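Alpha-fucosidase (Bifidobacterium bifidum, PDB 2EAE) hydrolyses alpha-1,2-linked L-fucosyl residues, releasing fucose from glycans, the chain described here being the catalytic fragment of a longer bacterial protein. Local coordinates at residues A[106-111]-A[559-564]; A[130-135]-A[406-411]; A[720-725]-A[758-763]; A[843-848]-A[882-887]. The protein carries 1 engineered substitution. All blocks are in the same frame, centred on the assembly; numbering follows the deposited sequence.

Contact 1: residues A[106-111]-A[559-564]; sequences ALNKQL and TGVAYS
Asn-108 and Val-561 share the one direct hydrogen bond between these segments of helix 102-112 and strand 557-564. The backbone N of Val-561 donates to Asn-108 OD1 at 2.9 Å, arriving in the carbonyl plane with a C=O...N angle of 150°. The other arm of the same amide is engaged as well: ND2 of Asn-108 donates to a water 3.0 Å away, and this water stands 2.7 Å from Thr-559 O. One flat group therefore addresses the backbone at both ends of Gly-560, directly at one end and through the water at the other, which is likely to hold its rotation. Gly-560 sits close under the amide, its CA 3.2 Å from Asn-108 OD1; a side chain here would run into that oxygen, and the positive phi of the residue also suits glycine.

Here a connection between sheet strands supplies an interface between two parts of the fold. Helix 102-112 belongs to the chain linking strands 68-75 and 139-144, neighbours in an antiparallel sheet of the N-terminal part, yet it lies against the central strand of a small three-stranded sheet in the family 95 catalytic part. The helix and strand segments are almost perpendicular, at 83°.

The apolar contacts all converge on one methyl. With CG1 of Val-561 anti to the backbone N (chi1 -177°), its CG2 faces the helix and enters between two leucines one turn apart, 3.6 Å from Leu-107 CB and 3.7 Å from Leu-111 CD1. Phe-498 also touches the valine, and Asp-573 of the adjoining strand touches Leu-111.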
loop_
_atom_site.group_PDB
_atom_site.type_symbol
_atom_site.label_atom_id
_atom_site.label_comp_id
_atom_site.label_asym_id
_atom_site.label_seq_id
_atom_site.Cartn_x
_atom_site.Cartn_y
_atom_site.Cartn_z
ATOM N N ALA A 106 24.057 16.628 19.908
ATOM C CA ALA A 106 24.639 16.259 21.247
ATOM C C ALA A 106 24.463 14.787 21.570
ATOM O O ALA A 106 25.416 14.132 22.024
ATOM C CB ALA A 106 24.080 17.129 22.383
ATOM N N LEU A 107 23.263 14.245 21.298
ATOM C CA LEU A 107 23.039 12.811 21.482
ATOM C C LEU A 107 23.989 12.003 20.612
ATOM O O LEU A 107 24.608 11.075 21.085
ATOM C CB LEU A 107 21.584 12.411 21.234
ATOM C CG LEU A 107 20.533 13.104 22.126
ATOM C CD1 LEU A 107 19.188 12.856 21.563
ATOM C CD2 LEU A 107 20.588 12.575 23.576
ATOM N N ASN A 108 24.123 12.349 19.328
ATOM C CA ASN A 108 25.124 11.684 18.482
ATOM C C ASN A 108 26.573 11.714 19.014
ATOM O O ASN A 108 27.325 10.724 18.889
ATOM C CB ASN A 108 25.074 12.250 17.065
ATOM C CG ASN A 108 23.902 11.706 16.279
ATOM O OD1 ASN A 108 23.273 10.722 16.690
ATOM N ND2 ASN A 108 23.594 12.342 15.137
ATOM N N LYS A 109 26.974 12.835 19.622
ATOM C CA LYS A 109 28.332 12.876 20.213
ATOM C C LYS A 109 28.494 11.900 21.360
ATOM O O LYS A 109 29.563 11.285 21.507
ATOM C CB LYS A 109 28.709 14.294 20.625
ATOM C CG LYS A 109 29.054 15.145 19.430
ATOM C CD LYS A 109 29.174 16.599 19.805
ATOM C CE LYS A 109 29.449 17.387 18.523
ATOM N NZ LYS A 109 30.101 18.693 18.805
ATOM N N GLN A 110 27.431 11.713 22.138
ATOM C CA GLN A 110 27.439 10.702 23.212
ATOM C C GLN A 110 27.604 9.273 22.652
ATOM O O GLN A 110 28.405 8.467 23.157
ATOM C CB GLN A 110 26.157 10.817 24.051
ATOM C CG GLN A 110 26.083 12.078 24.928
ATOM C CD GLN A 110 24.702 12.318 25.467
ATOM O OE1 GLN A 110 23.952 11.387 25.691
ATOM N NE2 GLN A 110 24.350 13.587 25.666
ATOM N N LEU A 111 26.858 8.967 21.584
ATOM C CA LEU A 111 27.038 7.713 20.864
ATOM C C LEU A 111 28.468 7.549 20.285
ATOM O O LEU A 111 29.100 6.528 20.486
ATOM C CB LEU A 111 25.945 7.599 19.769
ATOM C CG LEU A 111 24.508 7.487 20.281
ATOM C CD1 LEU A 111 23.492 7.590 19.095
ATOM C CD2 LEU A 111 24.344 6.155 21.065
ATOM N N THR A 559 23.708 6.295 10.975
ATOM C CA THR A 559 22.713 7.377 10.868
ATOM C C THR A 559 22.492 8.066 12.212
ATOM O O THR A 559 21.565 8.859 12.348
ATOM C CB THR A 559 21.346 6.874 10.331
ATOM O OG1 THR A 559 20.836 5.810 11.155
ATOM C CG2 THR A 559 21.503 6.394 8.936
ATOM N N GLY A 560 23.303 7.725 13.222
ATOM C CA GLY A 560 23.121 8.339 14.556
ATOM C C GLY A 560 21.925 7.795 15.302
ATOM O O GLY A 560 21.484 6.676 15.039
ATOM N N VAL A 561 21.373 8.579 16.233
ATOM C CA VAL A 561 20.293 8.086 17.131
ATOM C C VAL A 561 19.173 7.327 16.376
ATOM O O VAL A 561 18.494 7.880 15.503
ATOM C CB VAL A 561 19.664 9.226 17.916
ATOM C CG1 VAL A 561 18.607 8.687 18.880
ATOM C CG2 VAL A 561 20.731 10.010 18.656
ATOM N N ALA A 562 18.954 6.084 16.750
ATOM C CA ALA A 562 18.081 5.207 15.964
ATOM C C ALA A 562 17.088 4.396 16.821
ATOM O O ALA A 562 17.316 4.155 18.024
ATOM C CB ALA A 562 18.953 4.256 15.149
ATOM N N TYR A 563 15.992 3.968 16.186
ATOM C CA TYR A 563 15.033 3.040 16.769
ATOM C C TYR A 563 14.668 2.065 15.673
ATOM O O TYR A 563 14.405 2.492 14.528
ATOM C CB TYR A 563 13.748 3.778 17.251
ATOM C CG TYR A 563 12.815 2.827 17.954
ATOM C CD1 TYR A 563 13.234 2.150 19.101
ATOM C CD2 TYR A 563 11.538 2.554 17.451
ATOM C CE1 TYR A 563 12.401 1.264 19.735
ATOM C CE2 TYR A 563 10.685 1.653 18.093
ATOM C CZ TYR A 563 11.128 1.010 19.231
ATOM O OH TYR A 563 10.305 0.091 19.870
ATOM N N SER A 564 14.650 0.773 16.001
ATOM C CA SER A 564 14.282 -0.233 15.001
ATOM C C SER A 564 12.793 -0.552 15.134
ATOM O O SER A 564 12.353 -1.063 16.174
ATOM C CB SER A 564 15.163 -1.492 15.155
ATOM O OG SER A 564 14.929 -2.426 14.102
HETATM O O HOH W 1 21.676 11.455 13.075
#

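Contact 2: residues A[130-135]-A[406-411]; sequences AEQGNY and DNAHGN. With GAL (beta-D-galactopyranose), chain B.
At the rim of the glycan pocket, Gln-132 from the last turn of helix 129-132 meets His-409 from the loop that leads toward strand 418-419, joining the N-terminal part of the chain to the catalytic part beside the bound galactose. His-409 NE2 donates a weak hydrogen bond to Gln-132 OE1 at 3.3 Å, with an N-H...O angle of only 125°; amide and imidazole stand nearly perpendicular, their planes 83° apart. The stronger polar partner of the glutamine is Glu-485, which accepts from NE2 and also hydrogen-bonds galactose, so Gln-132 is a second-shell residue for the sugar.

The extended glutamine, CG anti to the backbone N (chi1 -178°), runs over the methyl of Ala-408, whose CB is 3.5 Å from Gln-132 CG and 3.2 Å from Gly-133 O. Gly-133 ends the helix with a positive phi. Just beyond it, Thr-80 ties the two segments together through its OG1, hydrogen-bonded to both Asn-134 N and Asp-406 O. Farther out, Asn-407 OD1 rests 3.3 Å from Ala-130 CA, and a water bridges Asn-407 O and Gly-410 N within the loop. On the pocket side, His-409 CE1 comes within 3.4 Å of galactose C6.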
loop_
_atom_site.group_PDB
_atom_site.type_symbol
_atom_site.label_atom_id
_atom_site.label_comp_id
_atom_site.label_asym_id
_atom_site.label_seq_id
_atom_site.Cartn_x
_atom_site.Cartn_y
_atom_site.Cartn_z
ATOM N N ALA A 130 -5.485 16.586 18.674
ATOM C CA ALA A 130 -6.437 17.362 17.880
ATOM C C ALA A 130 -5.783 17.956 16.637
ATOM O O ALA A 130 -6.435 18.103 15.609
ATOM C CB ALA A 130 -7.104 18.470 18.725
ATOM N N GLU A 131 -4.505 18.278 16.747
ATOM C CA GLU A 131 -3.716 18.781 15.610
ATOM C C GLU A 131 -3.350 17.655 14.661
ATOM O O GLU A 131 -3.316 17.857 13.443
ATOM C CB GLU A 131 -2.416 19.418 16.079
ATOM C CG GLU A 131 -2.560 20.840 16.614
ATOM C CD GLU A 131 -1.208 21.497 16.849
ATOM O OE1 GLU A 131 -0.159 20.789 16.915
ATOM O OE2 GLU A 131 -1.200 22.747 16.957
ATOM N N GLN A 132 -3.029 16.496 15.226
ATOM C CA GLN A 132 -2.721 15.317 14.379
ATOM C C GLN A 132 -3.936 14.935 13.548
ATOM O O GLN A 132 -3.864 14.836 12.308
ATOM C CB GLN A 132 -2.228 14.131 15.224
ATOM C CG GLN A 132 -1.841 12.886 14.371
ATOM C CD GLN A 132 -1.013 11.859 15.138
ATOM O OE1 GLN A 132 -0.697 12.039 16.321
ATOM N NE2 GLN A 132 -0.672 10.755 14.463
ATOM N N GLY A 133 -5.079 14.751 14.228
ATOM C CA GLY A 133 -6.290 14.342 13.569
ATOM C C GLY A 133 -6.231 12.905 13.080
ATOM O O GLY A 133 -5.321 12.144 13.437
ATOM N N ASN A 134 -7.201 12.554 12.256
ATOM C CA ASN A 134 -7.305 11.230 11.669
ATOM C C ASN A 134 -8.293 11.171 10.522
ATOM O O ASN A 134 -9.018 12.138 10.261
ATOM C CB ASN A 134 -7.571 10.135 12.732
ATOM C CG ASN A 134 -8.922 10.274 13.435
ATOM O OD1 ASN A 134 -9.686 11.239 13.237
ATOM N ND2 ASN A 134 -9.218 9.298 14.273
ATOM N N TYR A 135 -8.338 10.024 9.846
ATOM C CA TYR A 135 -9.356 9.776 8.820
ATOM C C TYR A 135 -10.696 9.471 9.458
ATOM O O TYR A 135 -10.754 8.667 10.408
ATOM C CB TYR A 135 -8.978 8.550 8.001
ATOM C CG TYR A 135 -9.825 8.289 6.773
ATOM C CD1 TYR A 135 -10.054 9.291 5.822
ATOM C CD2 TYR A 135 -10.335 7.018 6.516
ATOM C CE1 TYR A 135 -10.785 9.032 4.685
ATOM C CE2 TYR A 135 -11.064 6.748 5.375
ATOM C CZ TYR A 135 -11.285 7.758 4.448
ATOM O OH TYR A 135 -12.000 7.493 3.297
ATOM N N ASP A 406 -12.720 12.745 16.584
ATOM C CA ASP A 406 -11.966 13.939 16.176
ATOM C C ASP A 406 -10.452 13.792 16.295
ATOM O O ASP A 406 -9.717 14.260 15.438
ATOM C CB ASP A 406 -12.439 15.163 16.972
ATOM C CG ASP A 406 -13.693 15.794 16.388
ATOM O OD1 ASP A 406 -14.166 15.384 15.324
ATOM O OD2 ASP A 406 -14.214 16.745 16.993
ATOM N N ASN A 407 -9.994 13.124 17.343
ATOM C CA ASN A 407 -8.593 13.120 17.699
ATOM C C ASN A 407 -7.826 11.874 17.237
ATOM O O ASN A 407 -8.416 10.802 17.060
ATOM C CB ASN A 407 -8.454 13.296 19.204
ATOM C CG ASN A 407 -8.661 14.752 19.624
ATOM O OD1 ASN A 407 -9.061 15.586 18.804
ATOM N ND2 ASN A 407 -8.367 15.059 20.879
ATOM N N ALA A 408 -6.509 12.030 17.077
ATOM C CA ALA A 408 -5.656 10.899 16.747
ATOM C C ALA A 408 -5.578 9.987 17.960
ATOM O O ALA A 408 -5.831 10.427 19.104
ATOM C CB ALA A 408 -4.296 11.359 16.350
ATOM N N HIS A 409 -5.248 8.722 17.700
ATOM C CA HIS A 409 -5.108 7.694 18.720
ATOM C C HIS A 409 -6.423 7.488 19.487
ATOM O O HIS A 409 -6.427 7.192 20.688
ATOM C CB HIS A 409 -3.915 8.009 19.629
ATOM C CG HIS A 409 -2.649 8.282 18.872
ATOM N ND1 HIS A 409 -1.970 7.303 18.175
ATOM C CD2 HIS A 409 -1.952 9.425 18.687
ATOM C CE1 HIS A 409 -0.904 7.835 17.599
ATOM N NE2 HIS A 409 -0.875 9.124 17.885
ATOM N N GLY A 410 -7.531 7.640 18.774
ATOM C CA GLY A 410 -8.849 7.629 19.388
ATOM C C GLY A 410 -9.745 6.473 18.994
ATOM O O GLY A 410 -9.408 5.306 19.199
ATOM N N ASN A 411 -10.890 6.810 18.431
ATOM C CA ASN A 411 -11.895 5.810 18.062
ATOM C C ASN A 411 -11.484 4.962 16.888
ATOM O O ASN A 411 -11.950 3.858 16.757
ATOM C CB ASN A 411 -13.241 6.465 17.775
ATOM C CG ASN A 411 -13.809 7.157 19.013
ATOM O OD1 ASN A 411 -14.335 6.505 19.915
ATOM N ND2 ASN A 411 -13.697 8.470 19.053
HETATM C C1 GAL B . 1.377 1.437 18.107
HETATM C C2 GAL B . 1.989 1.422 16.696
HETATM C C3 GAL B . 2.939 2.615 16.502
HETATM C C4 GAL B . 2.181 3.910 16.848
HETATM C C5 GAL B . 1.620 3.813 18.273
HETATM C C6 GAL B . 0.758 5.022 18.570
HETATM O O2 GAL B . 2.607 0.192 16.400
HETATM O O3 GAL B . 3.323 2.628 15.149
HETATM O O4 GAL B . 1.121 4.084 15.937
HETATM O O5 GAL B . 0.775 2.681 18.352
HETATM O O6 GAL B . 0.474 5.031 19.962
HETATM O O HOH W 2 -8.473 7.679 16.027
#

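Contact 3: residues A[720-725]-A[758-763]; sequences TGWAIG and DYHAPF. With FUL (beta-L-fucopyranose), chain D.
Gly-721 N donates to Tyr-759 O at 3.0 Å, tilted 28° from the carbonyl plane, and so ties the first turn of helix 721-733 to a loop that carries cis peptides before Ala-761 and Pro-762. Glycine fits here because Asp-758 OD2 lies 3.0 Å from Gly-721 CA, leaving no place for a CB. Thr-720 is the N-cap: its OG1 accepts from Ala-723 N, while its CG2 makes a CH-pi contact over the centre of the His-760 imidazole, 3.8 Å from the ring centroid.

His-760, with CG anti to the backbone N (chi1 -176°), lies alongside Trp-722, rim to rim. Its ND1 donates to Ala-761 O at 2.9 Å, which steadies the ring, and NE2 donates to O3 of the bound beta-L-fucose at 2.7 Å. Trp-722 NE1 donates to the same fucose O3 at 3.1 Å, with O4 closer, at 2.9 Å. Putting an alanine at His-760 would probably leave O3 with one donor fewer here and strip the ring from beneath the Thr-720 methyl.

Arg-677 and His-678 are also hydrogen-bonded to the fucose. Two N-H groups converging on one oxygen are consistent with O3 serving as an acceptor here.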
loop_
_atom_site.group_PDB
_atom_site.type_symbol
_atom_site.label_atom_id
_atom_site.label_comp_id
_atom_site.label_asym_id
_atom_site.label_seq_id
_atom_site.Cartn_x
_atom_site.Cartn_y
_atom_site.Cartn_z
ATOM N N THR A 720 0.494 -10.910 12.784
ATOM C CA THR A 720 -0.495 -9.957 12.214
ATOM C C THR A 720 -0.559 -10.189 10.691
ATOM O O THR A 720 0.396 -10.705 10.101
ATOM C CB THR A 720 -0.097 -8.502 12.454
ATOM O OG1 THR A 720 1.057 -8.198 11.651
ATOM C CG2 THR A 720 0.182 -8.217 13.952
ATOM N N GLY A 721 -1.676 -9.810 10.068
ATOM C CA GLY A 721 -1.863 -10.020 8.612
ATOM C C GLY A 721 -0.767 -9.375 7.791
ATOM O O GLY A 721 -0.193 -10.002 6.893
ATOM N N TRP A 722 -0.426 -8.136 8.114
ATOM C CA TRP A 722 0.645 -7.468 7.380
ATOM C C TRP A 722 1.993 -8.156 7.604
ATOM O O TRP A 722 2.813 -8.229 6.699
ATOM C CB TRP A 722 0.717 -5.956 7.689
ATOM C CG TRP A 722 1.255 -5.575 9.098
ATOM C CD1 TRP A 722 0.511 -5.173 10.167
ATOM C CD2 TRP A 722 2.623 -5.555 9.528
ATOM N NE1 TRP A 722 1.319 -4.923 11.246
ATOM C CE2 TRP A 722 2.628 -5.134 10.886
ATOM C CE3 TRP A 722 3.848 -5.830 8.901
ATOM C CZ2 TRP A 722 3.807 -5.010 11.628
ATOM C CZ3 TRP A 722 5.035 -5.724 9.640
ATOM C CH2 TRP A 722 5.013 -5.314 10.996
ATOM N N ALA A 723 2.226 -8.643 8.819
ATOM C CA ALA A 723 3.511 -9.262 9.153
ATOM C C ALA A 723 3.714 -10.567 8.380
ATOM O O ALA A 723 4.835 -10.847 7.893
ATOM C CB ALA A 723 3.624 -9.482 10.658
ATOM N N ILE A 724 2.639 -11.347 8.254
ATOM C CA ILE A 724 2.647 -12.521 7.386
ATOM C C ILE A 724 2.919 -12.099 5.930
ATOM O O ILE A 724 3.684 -12.754 5.224
ATOM C CB ILE A 724 1.348 -13.297 7.490
ATOM C CG1 ILE A 724 1.119 -13.736 8.946
ATOM C CG2 ILE A 724 1.394 -14.473 6.509
ATOM C CD1 ILE A 724 -0.211 -14.565 9.199
ATOM N N GLY A 725 2.264 -11.022 5.494
ATOM C CA GLY A 725 2.475 -10.455 4.135
ATOM C C GLY A 725 3.932 -10.094 3.835
ATOM O O GLY A 725 4.467 -10.450 2.782
ATOM N N ASP A 758 -7.993 -8.335 5.120
ATOM C CA ASP A 758 -6.867 -8.749 5.987
ATOM C C ASP A 758 -7.009 -8.088 7.349
ATOM O O ASP A 758 -7.571 -6.990 7.434
ATOM C CB ASP A 758 -5.532 -8.283 5.392
ATOM C CG ASP A 758 -4.360 -9.127 5.876
ATOM O OD1 ASP A 758 -4.377 -10.355 5.640
ATOM O OD2 ASP A 758 -3.460 -8.533 6.495
ATOM N N TYR A 759 -6.481 -8.720 8.396
ATOM C CA TYR A 759 -6.620 -8.139 9.735
ATOM C C TYR A 759 -5.405 -8.288 10.617
ATOM O O TYR A 759 -4.592 -9.196 10.451
ATOM C CB TYR A 759 -7.891 -8.674 10.448
ATOM C CG TYR A 759 -7.948 -10.110 10.957
ATOM C CD1 TYR A 759 -7.302 -10.496 12.139
ATOM C CD2 TYR A 759 -8.715 -11.067 10.289
ATOM C CE1 TYR A 759 -7.410 -11.823 12.638
ATOM C CE2 TYR A 759 -8.824 -12.383 10.764
ATOM C CZ TYR A 759 -8.176 -12.746 11.948
ATOM O OH TYR A 759 -8.288 -14.033 12.441
ATOM N N HIS A 760 -5.314 -7.374 11.577
ATOM C CA HIS A 760 -4.202 -7.271 12.512
ATOM C C HIS A 760 -4.287 -8.162 13.769
ATOM O O HIS A 760 -3.283 -8.766 14.118
ATOM C CB HIS A 760 -4.057 -5.777 12.888
ATOM C CG HIS A 760 -2.882 -5.450 13.778
ATOM N ND1 HIS A 760 -2.898 -5.648 15.145
ATOM C CD2 HIS A 760 -1.709 -4.830 13.505
ATOM C CE1 HIS A 760 -1.766 -5.209 15.665
ATOM N NE2 HIS A 760 -1.027 -4.707 14.690
ATOM N N ALA A 761 -5.421 -8.245 14.490
ATOM C CA ALA A 761 -6.680 -7.497 14.238
ATOM C C ALA A 761 -6.572 -6.098 14.827
ATOM O O ALA A 761 -5.729 -5.872 15.697
ATOM C CB ALA A 761 -7.857 -8.223 14.900
ATOM N N PRO A 762 -7.460 -5.167 14.399
ATOM C CA PRO A 762 -8.584 -5.325 13.462
ATOM C C PRO A 762 -8.216 -5.164 11.974
ATOM O O PRO A 762 -7.051 -5.302 11.615
ATOM C CB PRO A 762 -9.488 -4.173 13.863
ATOM C CG PRO A 762 -8.506 -3.075 14.226
ATOM C CD PRO A 762 -7.376 -3.790 14.938
ATOM N N PHE A 763 -9.201 -4.921 11.126
ATOM C CA PHE A 763 -8.985 -4.784 9.665
ATOM C C PHE A 763 -7.864 -3.761 9.374
ATOM O O PHE A 763 -7.855 -2.658 9.926
ATOM C CB PHE A 763 -10.294 -4.373 8.964
ATOM C CG PHE A 763 -10.104 -3.707 7.612
ATOM C CD1 PHE A 763 -9.348 -4.328 6.601
ATOM C CD2 PHE A 763 -10.730 -2.507 7.331
ATOM C CE1 PHE A 763 -9.199 -3.704 5.332
ATOM C CE2 PHE A 763 -10.577 -1.862 6.061
ATOM C CZ PHE A 763 -9.823 -2.475 5.069
HETATM C C1 FUL D . 2.974 -0.275 13.278
HETATM C C2 FUL D . 2.857 -1.768 13.651
HETATM O O2 FUL D . 3.823 -2.081 14.679
HETATM C C3 FUL D . 1.446 -2.202 14.111
HETATM O O3 FUL D . 1.343 -3.642 14.040
HETATM C C4 FUL D . 0.358 -1.590 13.226
HETATM O O4 FUL D . 0.548 -2.175 11.932
HETATM C C5 FUL D . 0.542 -0.074 13.141
HETATM C C6 FUL D . -0.471 0.608 12.222
HETATM O O5 FUL D . 1.824 0.220 12.603
HETATM O O1 FUL D . 4.059 -0.019 12.363
#

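Contact 4: residues A[843-848]-A[882-887]; sequences GKQAAV and VFDTTA
Ala-846 and Phe-883 exchange two backbone hydrogen bonds, N of Ala-846 to O of Phe-883 at 2.8 Å and N of Phe-883 to O of Ala-846 at 3.1 Å, as the hydrogen-bonded pair of an antiparallel ladder in the C-terminal beta domain. Beyond the ladder, where the strands give way to loop, a side chain takes over: Thr-885 OG1 donates to Lys-844 O at 2.7 Å, from 45° above the carbonyl plane, and is also hydrogen-bonded to Ser-840 OG. A valine in place of Thr-885 would probably leave both Lys-844 O and Ser-840 OG without this mate and the loop ends less firmly joined. Next along, a water donates to Gly-843 O and accepts from Thr-885 N.

Around these bonds the packing divides between the two faces of the sheet. Toward strands 832-840 and 889-895 of a second sheet, Phe-883 turns its CG between the backbone N and the carbonyl carbon (chi1 59°), which brings one ring face under Ala-846 CB; this CH-pi contact measures 3.5 Å to the centroid. Leu-838 and Tyr-891 add to the packing round this ring. The other face holds Ala-847 and Val-882, a non-hydrogen-bonded pair that meets Tyr-794. On the side of Val-882, Gln-845 extends so that its NE2 lies 3.5 Å from Val-882 CG1. Back on the Phe-883 side, Val-848 CG2 approaches Phe-883 CE2 at 4.2 Å.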
loop_
_atom_site.group_PDB
_atom_site.type_symbol
_atom_site.label_atom_id
_atom_site.label_comp_id
_atom_site.label_asym_id
_atom_site.label_seq_id
_atom_site.Cartn_x
_atom_site.Cartn_y
_atom_site.Cartn_z
ATOM N N GLY A 843 11.684 -1.418 -25.615
ATOM C CA GLY A 843 12.817 -1.842 -26.439
ATOM C C GLY A 843 14.130 -2.111 -25.712
ATOM O O GLY A 843 15.201 -2.089 -26.337
ATOM N N LYS A 844 14.079 -2.376 -24.402
ATOM C CA LYS A 844 15.305 -2.662 -23.646
ATOM C C LYS A 844 15.827 -4.066 -23.919
ATOM O O LYS A 844 15.047 -4.990 -24.157
ATOM C CB LYS A 844 15.068 -2.476 -22.133
ATOM C CG LYS A 844 16.331 -2.416 -21.258
ATOM C CD LYS A 844 15.963 -2.149 -19.803
ATOM C CE LYS A 844 17.202 -2.063 -18.905
ATOM N NZ LYS A 844 16.839 -2.121 -17.458
ATOM N N GLN A 845 17.149 -4.221 -23.866
ATOM C CA GLN A 845 17.773 -5.527 -24.025
ATOM C C GLN A 845 17.195 -6.475 -22.980
ATOM O O GLN A 845 17.141 -6.135 -21.786
ATOM C CB GLN A 845 19.275 -5.407 -23.847
ATOM C CG GLN A 845 20.090 -6.667 -24.157
ATOM C CD GLN A 845 21.406 -6.678 -23.387
ATOM O OE1 GLN A 845 21.462 -6.270 -22.229
ATOM N NE2 GLN A 845 22.463 -7.130 -24.026
ATOM N N ALA A 846 16.758 -7.651 -23.425
ATOM C CA ALA A 846 16.228 -8.668 -22.500
ATOM C C ALA A 846 17.311 -9.524 -21.880
ATOM O O ALA A 846 18.323 -9.864 -22.504
ATOM C CB ALA A 846 15.224 -9.552 -23.195
ATOM N N ALA A 847 17.089 -9.891 -20.626
ATOM C CA ALA A 847 17.965 -10.798 -19.934
ATOM C C ALA A 847 17.010 -11.591 -19.060
ATOM O O ALA A 847 16.403 -11.036 -18.122
ATOM C CB ALA A 847 19.004 -10.053 -19.085
ATOM N N VAL A 848 16.849 -12.866 -19.414
ATOM C CA VAL A 848 15.789 -13.715 -18.859
ATOM C C VAL A 848 16.381 -14.953 -18.193
ATOM O O VAL A 848 17.081 -15.745 -18.840
ATOM C CB VAL A 848 14.741 -14.121 -19.963
ATOM C CG1 VAL A 848 13.678 -15.035 -19.384
ATOM C CG2 VAL A 848 14.086 -12.896 -20.613
ATOM N N VAL A 882 19.895 -13.791 -23.377
ATOM C CA VAL A 882 20.147 -12.369 -23.553
ATOM C C VAL A 882 19.909 -12.015 -25.001
ATOM O O VAL A 882 20.548 -12.587 -25.887
ATOM C CB VAL A 882 21.585 -11.959 -23.115
ATOM C CG1 VAL A 882 21.810 -10.467 -23.331
ATOM C CG2 VAL A 882 21.828 -12.296 -21.649
ATOM N N PHE A 883 18.998 -11.081 -25.247
ATOM C CA PHE A 883 18.640 -10.721 -26.615
ATOM C C PHE A 883 18.132 -9.297 -26.736
ATOM O O PHE A 883 17.464 -8.777 -25.845
ATOM C CB PHE A 883 17.633 -11.720 -27.228
ATOM C CG PHE A 883 16.319 -11.849 -26.468
ATOM C CD1 PHE A 883 15.211 -11.094 -26.832
ATOM C CD2 PHE A 883 16.194 -12.748 -25.432
ATOM C CE1 PHE A 883 13.978 -11.212 -26.139
ATOM C CE2 PHE A 883 14.973 -12.876 -24.730
ATOM C CZ PHE A 883 13.868 -12.116 -25.104
ATOM N N ASP A 884 18.476 -8.649 -27.849
ATOM C CA ASP A 884 17.957 -7.321 -28.131
ATOM C C ASP A 884 16.456 -7.410 -28.422
ATOM O O ASP A 884 15.954 -8.451 -28.902
ATOM C CB ASP A 884 18.746 -6.676 -29.308
ATOM C CG ASP A 884 20.192 -6.304 -28.942
ATOM O OD1 ASP A 884 20.547 -6.166 -27.737
ATOM O OD2 ASP A 884 21.010 -6.138 -29.885
ATOM N N THR A 885 15.710 -6.358 -28.080
ATOM C CA THR A 885 14.270 -6.328 -28.335
ATOM C C THR A 885 13.823 -5.003 -28.956
ATOM O O THR A 885 14.564 -4.018 -28.928
ATOM C CB THR A 885 13.401 -6.538 -27.055
ATOM O OG1 THR A 885 13.370 -5.329 -26.268
ATOM C CG2 THR A 885 13.916 -7.714 -26.217
ATOM N N THR A 886 12.605 -4.977 -29.481
ATOM C CA THR A 886 12.007 -3.742 -29.993
ATOM C C THR A 886 10.679 -3.473 -29.287
ATOM O O THR A 886 9.917 -4.408 -29.016
ATOM C CB THR A 886 11.803 -3.814 -31.532
ATOM O OG1 THR A 886 10.861 -4.851 -31.827
ATOM C CG2 THR A 886 13.120 -4.144 -32.240
ATOM N N ALA A 887 10.402 -2.204 -28.995
ATOM C CA ALA A 887 9.177 -1.805 -28.305
ATOM C C ALA A 887 7.911 -2.304 -28.993
ATOM O O ALA A 887 7.728 -2.106 -30.194
ATOM C CB ALA A 887 9.125 -0.312 -28.135
HETATM O O HOH W 3 17.233 -3.864 -27.024
#

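The four contacts illustrate how a multidomain hydrolase is joined at and away from its pocket. Contacts 2 and 3 both reach the bound sugars, contact 2 at galactose and contact 3 at fucose; their centres are 22 Å apart and their nearest atoms about 8 Å. Contacts 1 and 2 both join the N-terminal part to the catalytic part, using successive helices of the chain, 102-112 and 129-132, with centres 30 Å apart; only contact 2 meets the ligand. Contact 4 lies within the C-terminal beta domain, its centre 39 Å from that of contact 3 and 51 Å from that of contact 2, on the opposite side of the chain's centre from contact 2.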